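U4/U6 snRNA-associated-splicing factor PRP24 (Saccharomyces cerevisiae, PDB 4N0T) binds U6 snRNA and acts as a recycling factor of the spliceosome, the machinery that removes introns from pre-mRNA. Local coordinates at residues 291-300 against 314-325. Sequence-based numbering, arbitrary orientation.
With nucleotides of chain B.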
# COMPACT_ATOMS: atom_id res chain seq x y z
N VAL A 291 4.53 -1.83 6.63
CA VAL A 291 5.29 -0.65 7.02
C VAL A 291 5.97 0.01 5.82
O VAL A 291 6.79 -0.62 5.16
CB VAL A 291 6.38 -1.02 8.04
CG1 VAL A 291 7.29 0.17 8.32
CG2 VAL A 291 5.74 -1.50 9.34
N SER A 292 5.64 1.27 5.55
CA SER A 292 6.21 1.97 4.38
C SER A 292 7.53 2.66 4.69
O SER A 292 7.85 2.95 5.86
CB SER A 292 5.21 3.01 3.87
OG SER A 292 5.12 4.09 4.77
N PRO A 293 8.31 2.97 3.65
CA PRO A 293 9.51 3.79 3.83
C PRO A 293 9.21 5.10 4.53
O PRO A 293 10.03 5.55 5.35
CB PRO A 293 9.95 4.05 2.39
CG PRO A 293 9.55 2.80 1.68
CD PRO A 293 8.22 2.41 2.30
N SER A 294 8.06 5.71 4.24
CA SER A 294 7.71 6.98 4.89
C SER A 294 7.55 6.82 6.40
O SER A 294 7.94 7.70 7.16
CB SER A 294 6.43 7.58 4.31
OG SER A 294 6.64 7.90 2.95
N LEU A 295 6.97 5.70 6.83
CA LEU A 295 6.80 5.46 8.25
C LEU A 295 8.17 5.26 8.92
O LEU A 295 8.42 5.75 10.04
CB LEU A 295 5.90 4.24 8.46
CG LEU A 295 5.42 4.03 9.89
CD1 LEU A 295 4.58 5.21 10.33
CD2 LEU A 295 4.63 2.73 10.01
N ILE A 296 9.06 4.55 8.25
CA ILE A 296 10.40 4.32 8.77
C ILE A 296 11.18 5.63 8.85
O ILE A 296 11.88 5.89 9.83
CB ILE A 296 11.17 3.33 7.88
CG1 ILE A 296 10.50 1.95 7.96
CG2 ILE A 296 12.64 3.26 8.30
CD1 ILE A 296 11.04 0.95 6.95
N CYS A 297 11.04 6.46 7.82
CA CYS A 297 11.71 7.76 7.78
C CYS A 297 11.26 8.63 8.97
O CYS A 297 12.08 9.27 9.65
CB CYS A 297 11.38 8.47 6.47
SG CYS A 297 12.29 10.01 6.19
N GLN A 298 9.96 8.62 9.23
CA GLN A 298 9.40 9.38 10.34
C GLN A 298 9.97 8.91 11.68
O GLN A 298 10.35 9.73 12.53
CB GLN A 298 7.88 9.25 10.32
CG GLN A 298 7.18 9.86 11.51
CD GLN A 298 5.68 9.66 11.45
OE1 GLN A 298 4.96 10.46 10.84
NE2 GLN A 298 5.20 8.58 12.06
N PHE A 299 10.06 7.59 11.85
CA PHE A 299 10.69 7.00 13.02
C PHE A 299 12.14 7.43 13.18
O PHE A 299 12.56 7.79 14.28
CB PHE A 299 10.57 5.48 12.94
CG PHE A 299 11.53 4.73 13.83
CD1 PHE A 299 11.32 4.65 15.21
CD2 PHE A 299 12.61 4.05 13.28
CE1 PHE A 299 12.19 3.92 16.02
CE2 PHE A 299 13.48 3.33 14.08
CZ PHE A 299 13.27 3.27 15.45
N LEU A 300 12.92 7.41 12.10
CA LEU A 300 14.32 7.80 12.19
C LEU A 300 14.49 9.27 12.57
O LEU A 300 15.41 9.63 13.31
CB LEU A 300 15.05 7.53 10.88
CG LEU A 300 15.17 6.07 10.49
CD1 LEU A 300 15.84 5.93 9.12
CD2 LEU A 300 15.94 5.29 11.54
N ILE A 314 15.36 4.98 1.49
CA ILE A 314 14.87 3.81 2.24
C ILE A 314 14.13 2.87 1.29
O ILE A 314 13.21 3.30 0.59
CB ILE A 314 13.93 4.22 3.39
CG1 ILE A 314 14.66 5.15 4.38
CG2 ILE A 314 13.41 2.97 4.13
CD1 ILE A 314 13.78 5.64 5.54
N LEU A 315 14.54 1.61 1.27
CA LEU A 315 14.00 0.61 0.35
C LEU A 315 13.48 -0.58 1.15
O LEU A 315 14.13 -1.05 2.09
CB LEU A 315 15.10 0.12 -0.60
CG LEU A 315 15.83 1.22 -1.36
CD1 LEU A 315 17.01 0.67 -2.12
CD2 LEU A 315 14.87 1.87 -2.32
N LEU A 316 12.31 -1.08 0.78
CA LEU A 316 11.81 -2.29 1.44
C LEU A 316 12.41 -3.54 0.82
O LEU A 316 12.66 -3.60 -0.41
CB LEU A 316 10.29 -2.37 1.37
CG LEU A 316 9.47 -1.24 1.98
CD1 LEU A 316 8.01 -1.64 1.90
CD2 LEU A 316 9.88 -0.99 3.45
N VAL A 317 12.67 -4.52 1.67
CA VAL A 317 13.11 -5.84 1.22
C VAL A 317 12.21 -6.84 1.96
O VAL A 317 12.64 -7.55 2.88
CB VAL A 317 14.60 -6.09 1.55
CG1 VAL A 317 15.06 -7.40 0.92
CG2 VAL A 317 15.48 -4.96 1.04
N SER A 318 10.94 -6.90 1.56
CA SER A 318 9.97 -7.64 2.37
C SER A 318 10.18 -9.14 2.29
O SER A 318 9.71 -9.87 3.18
CB SER A 318 8.55 -7.28 1.97
OG SER A 318 8.41 -7.46 0.57
N ASP A 319 10.90 -9.62 1.28
CA ASP A 319 11.19 -11.05 1.18
C ASP A 319 12.14 -11.53 2.28
O ASP A 319 12.26 -12.72 2.52
CB ASP A 319 11.67 -11.49 -0.22
CG ASP A 319 12.80 -10.63 -0.77
OD1 ASP A 319 12.79 -9.39 -0.58
OD2 ASP A 319 13.70 -11.20 -1.44
N PHE A 320 12.80 -10.59 2.95
CA PHE A 320 13.58 -10.91 4.14
C PHE A 320 13.06 -10.16 5.37
O PHE A 320 13.81 -9.97 6.33
CB PHE A 320 15.06 -10.62 3.91
CG PHE A 320 15.67 -11.50 2.86
CD1 PHE A 320 15.94 -12.84 3.14
CD2 PHE A 320 15.94 -11.01 1.58
CE1 PHE A 320 16.47 -13.67 2.18
CE2 PHE A 320 16.48 -11.84 0.61
CZ PHE A 320 16.75 -13.17 0.92
N ASN A 321 11.79 -9.76 5.34
CA ASN A 321 11.17 -8.99 6.43
C ASN A 321 11.99 -7.78 6.87
O ASN A 321 12.11 -7.48 8.06
CB ASN A 321 10.91 -9.89 7.64
CG ASN A 321 10.09 -11.12 7.29
OD1 ASN A 321 9.16 -11.05 6.49
ND2 ASN A 321 10.43 -12.26 7.90
N GLY A 322 12.57 -7.06 5.91
CA GLY A 322 13.46 -5.97 6.25
C GLY A 322 13.34 -4.72 5.40
O GLY A 322 12.46 -4.60 4.54
N ALA A 323 14.21 -3.75 5.70
CA ALA A 323 14.33 -2.54 4.91
C ALA A 323 15.80 -2.16 4.88
O ALA A 323 16.54 -2.43 5.83
CB ALA A 323 13.49 -1.41 5.51
N ILE A 324 16.20 -1.56 3.77
CA ILE A 324 17.55 -1.03 3.63
C ILE A 324 17.49 0.47 3.81
O ILE A 324 16.64 1.16 3.23
CB ILE A 324 18.11 -1.33 2.24
CG1 ILE A 324 18.32 -2.85 2.09
CG2 ILE A 324 19.43 -0.57 2.02
CD1 ILE A 324 18.67 -3.29 0.66
N ILE A 325 18.38 0.98 4.66
CA ILE A 325 18.51 2.42 4.84
C ILE A 325 19.87 2.82 4.30
O ILE A 325 20.89 2.33 4.78
CB ILE A 325 18.47 2.82 6.32
CG1 ILE A 325 17.36 2.08 7.07
CG2 ILE A 325 18.32 4.34 6.43
CD1 ILE A 325 15.97 2.47 6.67
P C B 29 12.55 -11.18 -7.91
OP1 C B 29 13.33 -10.79 -6.72
OP2 C B 29 13.27 -11.36 -9.21
O5' C B 29 11.70 -12.49 -7.60
C5' C B 29 12.31 -13.66 -7.06
C4' C B 29 11.43 -14.33 -6.04
O4' C B 29 11.20 -13.40 -4.94
C3' C B 29 10.04 -14.74 -6.53
O3' C B 29 9.59 -15.85 -5.76
C2' C B 29 9.19 -13.53 -6.15
O2' C B 29 7.81 -13.79 -6.05
C1' C B 29 9.80 -13.19 -4.79
N1 C B 29 9.60 -11.81 -4.34
C2 C B 29 9.24 -11.66 -3.01
O2 C B 29 9.07 -12.68 -2.33
N3 C B 29 9.05 -10.42 -2.52
C4 C B 29 9.25 -9.37 -3.31
N4 C B 29 9.06 -8.16 -2.78
C5 C B 29 9.63 -9.51 -4.68
C6 C B 29 9.81 -10.75 -5.16
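Ile314 and Pro293 meet where the first helix of the occluded RRM, 293-302, packs on the hairpin of strands 311-317 and 322-327, the second and third of the RRM sheet. The N-to-C directions of helix segment 293-300 and strand segment 314-317 are 125° apart. Ile314 has the most surface buried. Its CG2 lies 4.0 Å from CB of Pro293. With CG1 anti to the carbonyl carbon (chi1 -60°) and the chain extended, its CD1 reaches the helix backbone at Cys297 N, 3.7 Å away. There it also meets Cys297 CB, Ile296 CG2 and, tip to tip, Leu300 CD1. Pro293 is the first residue of the helix, and its ring crosses Leu316 at about a right angle, CD on CG at 3.9 Å. Leu316 CD2 also comes within 3.6 Å of Val291 O and faces Ile296 CD1. An alanine in place of Leu316 would probably leave the Pro293 ring and Ile296 CD1 without this neighbour and open a gap beside the helix start. From strand 322-325, Ile325 CD1 meets Ile296 CG2. On the other face of the sheet, Leu315 packs against helix 258-270. Ser292 caps helix 293-302, its OG accepting from Leu295 N at 3.2 Å. Ile296 CD1 rests on Ala323 CB at 3.7 Å.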